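Local coordinates for small ribosomal subunit protein bS6 (PDB 1VMB) that serves as a structural component of the bacterial small ribosomal subunit, where it probably binds 16S ribosomal RNA together with protein bS18, at residues A[20-26]-A[105-111]; A[58-64]-A[76-82]; A[26-30]-A[73-77]; A[48-52]-A[89-93]. All blocks are in the same frame, centred on the assembly; numbering follows the deposited sequence. Where two conformers were deposited one is given.

Interaction 1 (A[20-26]-A[105-111]); sequences IYESMFI and RWQTFRR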
# COMPACT_ATOMS: atom_id res chain seq x y z
N ILE A 20 3.84 -10.20 7.95
CA ILE A 20 4.29 -8.90 7.49
C ILE A 20 3.93 -8.73 6.02
O ILE A 20 4.22 -9.62 5.23
CB ILE A 20 5.86 -8.75 7.69
CG1 ILE A 20 6.29 -8.95 9.13
CG2 ILE A 20 6.38 -7.41 7.17
CD1 ILE A 20 7.79 -9.10 9.33
N TYR A 21 3.34 -7.60 5.68
CA TYR A 21 2.93 -7.28 4.31
C TYR A 21 3.45 -5.98 3.81
O TYR A 21 3.78 -5.10 4.59
CB TYR A 21 1.40 -7.19 4.29
CG TYR A 21 0.77 -8.52 4.59
CD1 TYR A 21 0.50 -8.89 5.92
CD2 TYR A 21 0.46 -9.41 3.59
CE1 TYR A 21 -0.07 -10.12 6.23
CE2 TYR A 21 -0.09 -10.63 3.89
CZ TYR A 21 -0.36 -11.00 5.20
OH TYR A 21 -0.91 -12.25 5.48
N GLU A 22 3.63 -5.90 2.48
CA GLU A 22 3.79 -4.62 1.79
C GLU A 22 2.61 -4.41 0.89
O GLU A 22 2.11 -5.35 0.26
CB GLU A 22 5.11 -4.50 1.04
CG GLU A 22 5.19 -5.41 -0.15
CD GLU A 22 6.40 -5.19 -1.00
OE1 GLU A 22 7.52 -4.86 -0.50
OE2 GLU A 22 6.22 -5.37 -2.21
N SER A 23 2.17 -3.16 0.80
CA SER A 23 1.18 -2.78 -0.21
C SER A 23 1.61 -1.52 -0.87
O SER A 23 1.80 -0.49 -0.19
CB SER A 23 -0.22 -2.58 0.40
OG SER A 23 -1.20 -2.50 -0.63
N MET A 24 1.81 -1.59 -2.19
CA MET A 24 2.24 -0.45 -3.00
C MET A 24 1.03 -0.04 -3.78
O MET A 24 0.36 -0.90 -4.40
CB MET A 24 3.38 -0.80 -3.96
CG MET A 24 3.90 0.40 -4.78
SD MET A 24 5.04 -0.05 -6.10
CE MET A 24 3.86 -0.09 -7.42
N PHE A 25 0.73 1.25 -3.77
CA PHE A 25 -0.37 1.76 -4.58
C PHE A 25 0.04 3.04 -5.32
O PHE A 25 0.85 3.81 -4.78
CB PHE A 25 -1.63 1.97 -3.75
CG PHE A 25 -1.46 2.91 -2.57
CD1 PHE A 25 -0.93 2.48 -1.34
CD2 PHE A 25 -1.88 4.21 -2.65
CE1 PHE A 25 -0.80 3.34 -0.32
CE2 PHE A 25 -1.74 5.08 -1.60
CZ PHE A 25 -1.20 4.65 -0.42
N ILE A 26 -0.51 3.27 -6.52
CA ILE A 26 -0.10 4.39 -7.37
C ILE A 26 -1.35 5.23 -7.66
O ILE A 26 -2.33 4.71 -8.14
CB ILE A 26 0.51 3.86 -8.70
CG1 ILE A 26 1.68 2.93 -8.40
CG2 ILE A 26 0.92 4.97 -9.62
CD1 ILE A 26 2.27 2.24 -9.59
N ARG A 105 -3.10 1.61 -9.92
CA ARG A 105 -2.44 0.32 -9.79
C ARG A 105 -2.15 0.06 -8.33
O ARG A 105 -1.79 0.99 -7.59
CB ARG A 105 -1.18 0.24 -10.64
CG ARG A 105 -0.34 -0.98 -10.20
CD ARG A 105 0.29 -1.80 -11.19
NE ARG A 105 0.72 -3.05 -10.50
CZ ARG A 105 0.20 -4.23 -10.73
NH1 ARG A 105 -0.79 -4.36 -11.61
NH2 ARG A 105 0.67 -5.28 -10.07
N TRP A 106 -2.27 -1.21 -7.89
CA TRP A 106 -1.79 -1.55 -6.55
C TRP A 106 -1.28 -2.98 -6.57
O TRP A 106 -1.58 -3.78 -7.47
CB TRP A 106 -2.89 -1.46 -5.48
CG TRP A 106 -3.95 -2.48 -5.58
CD1 TRP A 106 -4.02 -3.71 -4.95
CD2 TRP A 106 -5.12 -2.41 -6.40
NE1 TRP A 106 -5.17 -4.37 -5.33
CE2 TRP A 106 -5.90 -3.55 -6.15
CE3 TRP A 106 -5.68 -1.39 -7.20
CZ2 TRP A 106 -7.13 -3.75 -6.78
CZ3 TRP A 106 -6.85 -1.61 -7.83
CH2 TRP A 106 -7.58 -2.76 -7.60
N GLN A 107 -0.55 -3.31 -5.53
CA GLN A 107 -0.12 -4.69 -5.36
C GLN A 107 0.18 -4.91 -3.89
O GLN A 107 0.81 -4.09 -3.25
CB GLN A 107 1.08 -4.93 -6.23
CG GLN A 107 2.11 -3.89 -6.06
CD GLN A 107 3.08 -3.85 -7.17
OE1 GLN A 107 2.67 -3.81 -8.31
NE2 GLN A 107 4.39 -3.77 -6.83
N THR A 108 -0.21 -6.08 -3.38
CA THR A 108 -0.02 -6.37 -2.01
C THR A 108 0.62 -7.74 -1.84
O THR A 108 0.11 -8.74 -2.38
CB THR A 108 -1.37 -6.34 -1.31
OG1 THR A 108 -1.96 -5.02 -1.43
CG2 THR A 108 -1.18 -6.64 0.18
N PHE A 109 1.70 -7.78 -1.08
CA PHE A 109 2.49 -9.00 -0.93
C PHE A 109 2.85 -9.29 0.50
O PHE A 109 3.34 -8.40 1.23
CB PHE A 109 3.83 -8.92 -1.70
CG PHE A 109 3.69 -8.63 -3.18
CD1 PHE A 109 3.37 -9.66 -4.07
CD2 PHE A 109 3.98 -7.39 -3.70
CE1 PHE A 109 3.29 -9.39 -5.46
CE2 PHE A 109 3.90 -7.13 -5.08
CZ PHE A 109 3.52 -8.13 -5.92
N ARG A 110 2.75 -10.56 0.84
CA ARG A 110 3.34 -11.01 2.11
C ARG A 110 4.87 -11.09 2.02
O ARG A 110 5.44 -11.67 1.08
CB ARG A 110 2.79 -12.34 2.56
CG ARG A 110 3.23 -12.71 3.97
CD ARG A 110 2.43 -13.86 4.50
NE ARG A 110 3.07 -14.50 5.63
CZ ARG A 110 2.75 -15.70 6.05
NH1 ARG A 110 1.81 -16.42 5.44
NH2 ARG A 110 3.41 -16.25 7.07
N ARG A 111 5.51 -10.44 2.97
CA ARG A 111 6.96 -10.35 2.98
C ARG A 111 7.57 -11.44 3.84
O ARG A 111 8.06 -11.20 4.95
CB ARG A 111 7.39 -8.97 3.45
CG ARG A 111 7.07 -7.85 2.40
CD ARG A 111 7.93 -7.93 1.13
NE ARG A 111 9.36 -7.85 1.44
CZ ARG A 111 10.10 -6.73 1.45
NH1 ARG A 111 9.63 -5.56 1.05
NH2 ARG A 111 11.38 -6.82 1.79
O HOH W 1 5.87 -3.84 -4.42

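Interaction 2 (A[58-64]-A[76-82]); sequences VERMGMR and GDYTVIY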
# COMPACT_ATOMS: atom_id res chain seq x y z
N VAL A 58 5.54 4.00 6.22
CA VAL A 58 4.86 4.55 5.04
C VAL A 58 5.99 5.24 4.26
O VAL A 58 6.68 6.11 4.80
CB VAL A 58 3.76 5.51 5.43
CG1 VAL A 58 3.15 6.15 4.21
CG2 VAL A 58 2.66 4.79 6.26
N GLU A 59 6.24 4.77 3.04
CA GLU A 59 7.25 5.39 2.16
C GLU A 59 6.52 6.12 1.06
O GLU A 59 5.94 5.48 0.17
CB GLU A 59 8.17 4.33 1.49
CG GLU A 59 9.03 3.53 2.46
CD GLU A 59 9.97 2.50 1.80
OE1 GLU A 59 9.68 1.97 0.70
OE2 GLU A 59 11.01 2.20 2.44
N ARG A 60 6.54 7.44 1.11
CA ARG A 60 5.97 8.26 0.04
C ARG A 60 7.04 8.44 -1.04
O ARG A 60 7.90 9.30 -0.92
CB ARG A 60 5.50 9.61 0.56
CG ARG A 60 4.22 9.50 1.43
CD ARG A 60 2.93 9.30 0.66
NE ARG A 60 2.60 10.48 -0.13
CZ ARG A 60 2.68 10.56 -1.45
NH1 ARG A 60 3.08 9.52 -2.19
NH2 ARG A 60 2.37 11.71 -2.06
N MET A 61 6.97 7.62 -2.09
CA MET A 61 7.98 7.65 -3.14
C MET A 61 7.81 8.81 -4.13
O MET A 61 8.78 9.23 -4.79
CB MET A 61 8.02 6.31 -3.89
CG MET A 61 8.35 5.15 -3.01
SD MET A 61 8.20 3.61 -4.01
CE MET A 61 9.45 2.63 -3.17
N GLY A 62 6.61 9.33 -4.21
CA GLY A 62 6.33 10.48 -5.04
C GLY A 62 6.14 10.07 -6.50
O GLY A 62 5.97 8.90 -6.84
N MET A 63 6.14 11.08 -7.36
CA MET A 63 5.82 10.86 -8.80
C MET A 63 6.94 10.11 -9.51
O MET A 63 8.13 10.41 -9.35
CB MET A 63 5.51 12.22 -9.49
CG MET A 63 4.64 12.05 -10.81
SD MET A 63 2.91 11.62 -10.53
CE MET A 63 2.28 13.10 -9.79
N ARG A 64 6.59 9.06 -10.24
CA ARG A 64 7.54 8.29 -11.03
C ARG A 64 6.97 7.90 -12.42
O ARG A 64 5.78 7.62 -12.52
CB ARG A 64 7.90 7.01 -10.33
CG ARG A 64 8.47 7.17 -8.92
CD ARG A 64 8.73 5.82 -8.25
NE ARG A 64 10.01 5.27 -8.67
CZ ARG A 64 10.47 4.07 -8.34
NH1 ARG A 64 9.74 3.25 -7.60
NH2 ARG A 64 11.68 3.68 -8.76
N GLY A 76 2.82 8.25 -12.19
CA GLY A 76 1.85 8.20 -11.08
C GLY A 76 2.59 8.35 -9.77
O GLY A 76 3.82 8.34 -9.77
N ASP A 77 1.81 8.58 -8.70
CA ASP A 77 2.41 8.93 -7.40
C ASP A 77 2.43 7.66 -6.56
O ASP A 77 1.39 7.15 -6.21
CB ASP A 77 1.58 10.04 -6.75
CG ASP A 77 2.16 10.54 -5.46
OD1 ASP A 77 3.10 9.92 -4.93
OD2 ASP A 77 1.76 11.62 -4.94
N TYR A 78 3.65 7.20 -6.28
CA TYR A 78 3.86 5.90 -5.57
C TYR A 78 3.92 6.07 -4.06
O TYR A 78 4.67 6.96 -3.54
CB TYR A 78 5.18 5.27 -6.01
CG TYR A 78 5.25 4.58 -7.38
CD1 TYR A 78 5.10 5.30 -8.55
CD2 TYR A 78 5.60 3.25 -7.50
CE1 TYR A 78 5.28 4.71 -9.76
CE2 TYR A 78 5.79 2.63 -8.74
CZ TYR A 78 5.59 3.35 -9.87
OH TYR A 78 5.82 2.83 -11.14
N THR A 79 3.27 5.12 -3.38
CA THR A 79 3.40 4.96 -1.95
C THR A 79 3.51 3.48 -1.66
O THR A 79 2.84 2.71 -2.31
CB THR A 79 2.17 5.49 -1.25
OG1 THR A 79 1.94 6.85 -1.59
CG2 THR A 79 2.38 5.49 0.20
N VAL A 80 4.37 3.11 -0.69
CA VAL A 80 4.38 1.72 -0.18
C VAL A 80 4.13 1.76 1.32
O VAL A 80 4.74 2.62 2.01
CB VAL A 80 5.67 1.02 -0.43
CG1 VAL A 80 5.52 -0.47 -0.08
CG2 VAL A 80 6.13 1.15 -1.88
N ILE A 81 3.28 0.89 1.84
CA ILE A 81 3.00 0.84 3.26
C ILE A 81 3.38 -0.56 3.71
O ILE A 81 2.93 -1.50 3.06
CB ILE A 81 1.51 1.10 3.58
CG1 ILE A 81 1.16 2.53 3.19
CG2 ILE A 81 1.24 0.89 5.03
CD1 ILE A 81 -0.34 2.83 3.28
N TYR A 82 4.19 -0.65 4.76
CA TYR A 82 4.58 -1.89 5.38
C TYR A 82 3.78 -2.05 6.63
O TYR A 82 3.76 -1.13 7.47
CB TYR A 82 6.06 -1.89 5.70
CG TYR A 82 6.90 -1.74 4.44
CD1 TYR A 82 7.29 -2.83 3.69
CD2 TYR A 82 7.23 -0.48 3.98
CE1 TYR A 82 8.08 -2.67 2.50
CE2 TYR A 82 8.02 -0.30 2.81
CZ TYR A 82 8.43 -1.39 2.08
OH TYR A 82 9.19 -1.19 0.91

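Interaction 3 (A[26-30]-A[73-77]); sequences IIAPN and FNEGD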
# COMPACT_ATOMS: atom_id res chain seq x y z
N ILE A 26 -0.51 3.27 -6.52
CA ILE A 26 -0.10 4.39 -7.37
C ILE A 26 -1.35 5.23 -7.66
O ILE A 26 -2.33 4.71 -8.14
CB ILE A 26 0.51 3.86 -8.70
CG1 ILE A 26 1.68 2.93 -8.40
CG2 ILE A 26 0.92 4.97 -9.62
CD1 ILE A 26 2.27 2.24 -9.59
N ILE A 27 -1.29 6.52 -7.36
CA ILE A 27 -2.36 7.45 -7.57
C ILE A 27 -2.12 8.18 -8.88
O ILE A 27 -0.97 8.59 -9.25
CB ILE A 27 -2.48 8.43 -6.36
CG1 ILE A 27 -2.66 7.68 -5.01
CG2 ILE A 27 -3.59 9.42 -6.63
CD1 ILE A 27 -2.52 8.57 -3.76
N ALA A 28 -3.22 8.33 -9.61
CA ALA A 28 -3.22 9.03 -10.86
C ALA A 28 -2.64 10.43 -10.71
O ALA A 28 -2.90 11.17 -9.73
CB ALA A 28 -4.63 9.13 -11.39
N PRO A 29 -1.90 10.84 -11.73
CA PRO A 29 -1.22 12.13 -11.65
C PRO A 29 -2.09 13.37 -11.84
O PRO A 29 -1.61 14.47 -11.62
CB PRO A 29 -0.15 12.01 -12.74
CG PRO A 29 -0.86 11.23 -13.78
CD PRO A 29 -1.60 10.15 -13.00
N ASN A 30 -3.36 13.21 -12.22
CA ASN A 30 -4.28 14.33 -12.35
C ASN A 30 -5.11 14.57 -11.07
O ASN A 30 -5.99 15.40 -11.05
CB ASN A 30 -5.19 14.14 -13.56
CG ASN A 30 -6.03 12.90 -13.49
OD1 ASN A 30 -5.83 12.02 -12.64
ND2 ASN A 30 -6.97 12.80 -14.42
N PHE A 73 -2.16 6.83 -18.32
CA PHE A 73 -1.15 7.74 -17.72
C PHE A 73 0.27 7.21 -17.94
O PHE A 73 0.49 5.98 -18.02
CB PHE A 73 -1.39 7.92 -16.23
CG PHE A 73 -2.76 8.48 -15.92
CD1 PHE A 73 -3.04 9.81 -16.19
CD2 PHE A 73 -3.77 7.66 -15.39
CE1 PHE A 73 -4.28 10.35 -15.92
CE2 PHE A 73 -5.02 8.20 -15.09
CZ PHE A 73 -5.28 9.54 -15.37
N ASN A 74 1.22 8.13 -17.98
CA ASN A 74 2.62 7.79 -18.19
C ASN A 74 3.46 7.89 -16.90
O ASN A 74 4.64 7.56 -16.90
CB ASN A 74 3.18 8.73 -19.23
CG ASN A 74 2.45 8.63 -20.56
OD1 ASN A 74 2.34 7.53 -21.14
ND2 ASN A 74 1.95 9.74 -21.05
N GLU A 75 2.84 8.36 -15.82
CA GLU A 75 3.45 8.49 -14.50
C GLU A 75 2.40 8.45 -13.43
O GLU A 75 1.24 8.56 -13.71
CB GLU A 75 4.17 9.84 -14.38
CG GLU A 75 3.24 11.02 -14.56
CD GLU A 75 3.93 12.36 -14.46
OE1 GLU A 75 5.16 12.39 -14.18
OE2 GLU A 75 3.23 13.41 -14.65
N GLY A 76 2.82 8.25 -12.19
CA GLY A 76 1.85 8.20 -11.08
C GLY A 76 2.59 8.35 -9.77
O GLY A 76 3.82 8.34 -9.77
N ASP A 77 1.81 8.58 -8.70
CA ASP A 77 2.41 8.93 -7.40
C ASP A 77 2.43 7.66 -6.56
O ASP A 77 1.39 7.15 -6.21
CB ASP A 77 1.58 10.04 -6.75
CG ASP A 77 2.16 10.54 -5.46
OD1 ASP A 77 3.10 9.92 -4.93
OD2 ASP A 77 1.76 11.62 -4.94

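Interaction 4 (A[48-52]-A[89-93]); sequences EERVK and NLQEL. With EDO (1,2-ethanediol), chain B.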
# COMPACT_ATOMS: atom_id res chain seq x y z
N GLU A 48 -5.48 0.18 9.45
CA GLU A 48 -5.62 0.21 10.88
C GLU A 48 -6.95 -0.34 11.42
O GLU A 48 -6.97 -1.16 12.35
CB GLU A 48 -5.31 1.63 11.42
CG GLU A 48 -3.85 2.03 11.17
CD GLU A 48 -3.51 3.51 11.41
OE1 GLU A 48 -4.42 4.35 11.26
OE2 GLU A 48 -2.32 3.77 11.79
N GLU A 49 -8.05 0.15 10.85
CA GLU A 49 -9.40 -0.03 11.35
C GLU A 49 -10.15 -1.23 10.75
O GLU A 49 -11.04 -1.77 11.40
CB GLU A 49 -10.22 1.24 11.09
CG GLU A 49 -9.60 2.44 11.80
CD GLU A 49 -10.42 3.72 11.74
OE1 GLU A 49 -11.35 3.83 10.90
OE2 GLU A 49 -10.09 4.62 12.54
N ARG A 50 -9.79 -1.63 9.52
CA ARG A 50 -10.52 -2.72 8.82
C ARG A 50 -9.68 -4.02 8.66
O ARG A 50 -10.16 -5.12 9.01
CB ARG A 50 -11.13 -2.22 7.51
CG ARG A 50 -12.08 -1.06 7.76
CD ARG A 50 -13.25 -1.36 8.67
NE ARG A 50 -14.14 -0.19 8.70
CZ ARG A 50 -15.44 -0.19 8.98
NH1 ARG A 50 -16.13 -1.32 9.24
NH2 ARG A 50 -16.08 0.98 8.95
N VAL A 51 -8.44 -3.87 8.16
CA VAL A 51 -7.49 -4.97 8.12
C VAL A 51 -7.10 -5.38 9.55
O VAL A 51 -6.75 -6.55 9.80
CB VAL A 51 -6.23 -4.61 7.30
CG1 VAL A 51 -5.19 -5.71 7.31
CG2 VAL A 51 -6.60 -4.20 5.86
N LYS A 52 -7.16 -4.40 10.46
CA LYS A 52 -6.65 -4.52 11.83
C LYS A 52 -5.16 -4.79 11.85
O LYS A 52 -4.69 -5.70 12.58
CB LYS A 52 -7.40 -5.60 12.60
CG LYS A 52 -8.90 -5.48 12.54
CD LYS A 52 -9.41 -4.24 13.21
CE LYS A 52 -10.92 -4.30 13.49
NZ LYS A 52 -11.37 -2.98 14.01
N ASN A 89 -7.93 -10.41 7.40
CA ASN A 89 -8.80 -9.37 6.87
C ASN A 89 -8.18 -8.56 5.73
O ASN A 89 -8.51 -7.38 5.52
CB ASN A 89 -9.33 -8.50 8.00
CG ASN A 89 -10.32 -9.26 8.87
OD1 ASN A 89 -11.46 -9.54 8.48
ND2 ASN A 89 -9.85 -9.73 9.98
N LEU A 90 -7.30 -9.19 4.96
CA LEU A 90 -6.62 -8.47 3.91
C LEU A 90 -7.60 -8.02 2.83
O LEU A 90 -7.34 -7.07 2.11
CB LEU A 90 -5.58 -9.33 3.23
CG LEU A 90 -4.40 -9.75 4.11
CD1 LEU A 90 -3.59 -10.81 3.35
CD2 LEU A 90 -3.61 -8.48 4.38
N GLN A 91 -8.69 -8.74 2.66
CA GLN A 91 -9.66 -8.31 1.64
C GLN A 91 -10.24 -6.90 1.86
O GLN A 91 -10.70 -6.25 0.90
CB GLN A 91 -10.80 -9.30 1.57
CG GLN A 91 -11.72 -9.21 2.77
CD GLN A 91 -11.22 -9.93 4.06
OE1 GLN A 91 -10.14 -10.60 4.08
NE2 GLN A 91 -12.05 -9.83 5.11
N GLU A 92 -10.19 -6.41 3.10
CA GLU A 92 -10.63 -5.06 3.41
C GLU A 92 -9.82 -4.04 2.62
O GLU A 92 -10.32 -3.03 2.14
CB GLU A 92 -10.55 -4.77 4.92
CG GLU A 92 -11.48 -5.59 5.75
CD GLU A 92 -12.94 -5.20 5.65
OE1 GLU A 92 -13.30 -4.16 5.04
OE2 GLU A 92 -13.74 -5.95 6.21
N LEU A 93 -8.53 -4.29 2.51
CA LEU A 93 -7.67 -3.39 1.76
C LEU A 93 -7.88 -3.55 0.27
O LEU A 93 -8.08 -2.57 -0.45
CB LEU A 93 -6.23 -3.64 2.14
CG LEU A 93 -5.16 -2.85 1.39
CD1 LEU A 93 -5.28 -1.37 1.64
CD2 LEU A 93 -3.77 -3.31 1.79
C1 EDO B . -13.18 3.30 6.70
O1 EDO B . -14.47 2.78 7.03
C2 EDO B . -12.10 3.09 7.78
O2 EDO B . -12.55 2.29 8.89
O HOH W 2 -5.83 -9.07 8.91

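Interaction 1 (A[20-26]-A[105-111])
Ser23 and Thr108 face each other in a non-hydrogen-bonded pair, and their hydroxyls meet: Ser23 OG lies 2.8 Å from Thr108 OG1, and either could give the proton. The Tyr97 hydroxyl of helix 91-98 also bonds to Ser23 OG, so this polar point is satisfied under the helix layer. It belongs to the tightly packed face of the two strands. Farther along that face Phe25 CB and Trp106 CB touch at 4.0 Å, but both rings leave with CG between backbone N and carbonyl carbon (chi1 57° and 68°) and end up apart. Phe25 goes under Val40 and Val43, whereas Trp106 stacks on Tyr97 and bonds through NE1 to Glu94. In the opposite direction from Ser23, near the start of 20-26, the aliphatic part of Arg110 lies over one face of the Tyr21 ring, CB 3.6 Å from CE2, while its guanidinium pairs with Glu115.

The other face is looser and more polar. In one of two modelled conformers of Glu22, Arg111 NH1 forms a 2.7 Å salt bridge with Glu22 OE1, approaching on the anti side but tilted out of the carboxylate plane, with carboxylate and guanidinium nearly perpendicular. A water joins Glu22 OE2 to Gln107 NE2. The Gln107 OE1 atom is gripped side-on by NE and NH2 of Arg105, both at 3.0 Å, which fixes the rotation of the amide.

Beneath these side chains run regular backbone bonds, among them Glu22 N to Phe109 O at 2.8 Å. Pairing the first strand with the last, antiparallel, is characteristic of the ferredoxin-like alpha/beta fold of bS6, with helices on one face of the sheet.

Interaction 2 (A[58-64]-A[76-82])
Val58 opens the pairing on the helix side of the sheet, its CG2 lying alongside Ile81 CG1 at 4.1 Å and pointing the same way. Glu59 comes next, bonded both ways to the backbone of Val80. On the opposite face its extended side chain comes to the edge of the Tyr82 ring, the carboxylate nearly perpendicular to it, while OE2 pairs with Lys57.

At Arg60 the side chain turns back over the strands. Bends at chi2 and chi3 bring the guanidinium end-on to Asp77, one nitrogen to each oxygen: Arg60 NH1 to Asp77 OD1 is 2.8 Å and almost straight (173°), entering from above the carboxylate plane, and Arg60 NH2 reaches Asp77 OD2 at 2.9 Å on the syn side, somewhat out of the plane. Glu37 and Arg36 supply second partners, Glu37 to Arg60 and Arg36 to Asp77, so four alternating charges link sheet and helix 33-51.

Met61 and Gly62 then share one partner. Tyr78 O accepts a 3.1 Å bond from Gly62 N and a weak one from Met61 N, and glycine takes a positive phi (81°). Met61 SD lies obliquely beside the Tyr78 ring and 3.9 Å from Val80 CG2. Past the shift, Met63 curls its sulfur over the backbone, SD 3.4 Å from Gly76 C. Arg64 N bonds to Gly76 O, and Arg64 CD sits over the Tyr78 ring face, offset toward the rim and 3.8 Å from the centroid, a CH-pi contact.

One extra residue opposite Tyr78 makes this a classic beta bulge, here in the antiparallel pair formed by outer strand 54-66 and strand 73-85 of the ferredoxin-like sheet.

Interaction 3 (A[26-30]-A[73-77])
Ile27 and Asp77 form a hydrogen-bonded antiparallel pair through two backbone bonds: Ile27 N to Asp77 O at 3.0 Å and Asp77 N to Ile27 O at 2.8 Å. No other hydrogen bonds join 26-30 to 73-77. The Asp77 carboxylate looks to Arg36 and Arg60 instead, on the face where Ile27 packs on Arg36 and Leu39 of helix 33-51.

On the opposite face the CG2 methyl of Ile26 rests against the bare backbone of Gly76, 3.7 Å from its CA. With no side chain there, the isoleucine can settle directly on the neighbouring strand.

Beyond the pair the chains diverge, their end-to-end directions 115° apart, and Pro29 fills the angle between them. Its CD lies 3.3 Å from Glu75 O, a carbonyl buried here with no polar partner in the model, and its CB meets Glu75 CG. The same proline carbon, CD, stands over one face of the Phe73 ring, offset toward the rim and 3.8 Å from the centroid, a CH-pi contact. CG of Phe73 is anti to its carbonyl carbon (chi1 -59°), which swings the ring back toward the loop. Ala28 CB approaches it more obliquely, 3.8 Å from Phe73 CE2. The Asn30 side chain crosses the far end of the ring at about a right angle, CG 3.9 Å from CZ, as the contact gives way to the surface. Ile104 of strand 103-110 also packs on Phe73.

This is an end of the two central strands of the ferredoxin-like sheet: the last backbone pair gives way to a proline-aromatic contact where the chain turns a corner at 74.

Interaction 4 (A[48-52]-A[89-93])
A junction between two helices on the helix side of the sheet brings Val51, at the end of helix 33-51, against Asn89 and Leu90, which lead into helix 91-98, and Leu93 within it. Val51 carries the packing with both branches. CG1, anti to the backbone N (chi1 177°), reaches Leu90 CD2 at 4.3 Å, while CG2 crosses Leu93 CB at 3.8 Å. Phe83 and Cys85 of strand 73-85 lie beneath Val51 and Leu90, so this part of the contact closes over the sheet.

Direct hydrogen bonds between 48-52 and 89-93 are absent; a water stands in for them, donating to Val51 O at 2.8 Å and accepting from Asn89 N at 2.9 Å. Nearby, the aliphatic part of Glu92 covers the end of the first helix, its CG 3.5 Å from Arg50 O and its CB against Arg50 CB. The charged ends of Arg50 and Glu92 stay apart, Arg50 NE 5.5 Å from Glu92 OE1, too far for a salt bridge.

Toward solvent, Arg50, in one of two modelled conformers, turns outward to an ethanediol, probably from the crystallisation liquor. NE donates to its O2 at 3.0 Å, and that oxygen donates to Glu49 OE1 at 2.8 Å. Lys52 leaves the helix with positive phi (61°) and folds its NZ back onto Glu49 O.

A wide pi-type turn at 48-51 ends this helix, and its apolar meeting with the second one joins the two helices that pack on the sheet in the ferredoxin-like fold.

Interactions 1, 2 and 3 all belong to one four-stranded sheet, and interaction 4 lies among the helices over one of its faces. Strand 19-27 serves both 1 and 3, strand 73-85 both 2 and 3; Ser23 O to Ile81 N and Phe25 N to Thr79 O tie 1 directly to 2. Interactions 1 and 2 are backbone-bonded along their length, but the salt bridge of 1 faces away from helices 33-51 and 91-98, that of 2 lies under helix 33-51. Interaction 3 keeps a single backbone pair before aromatic packing takes over. Interaction 4, about 24 Å from 3 between centres, relies on apolar contacts and water, with Leu90 and Leu93 packing on Tyr21 and Ser23 of interaction 1.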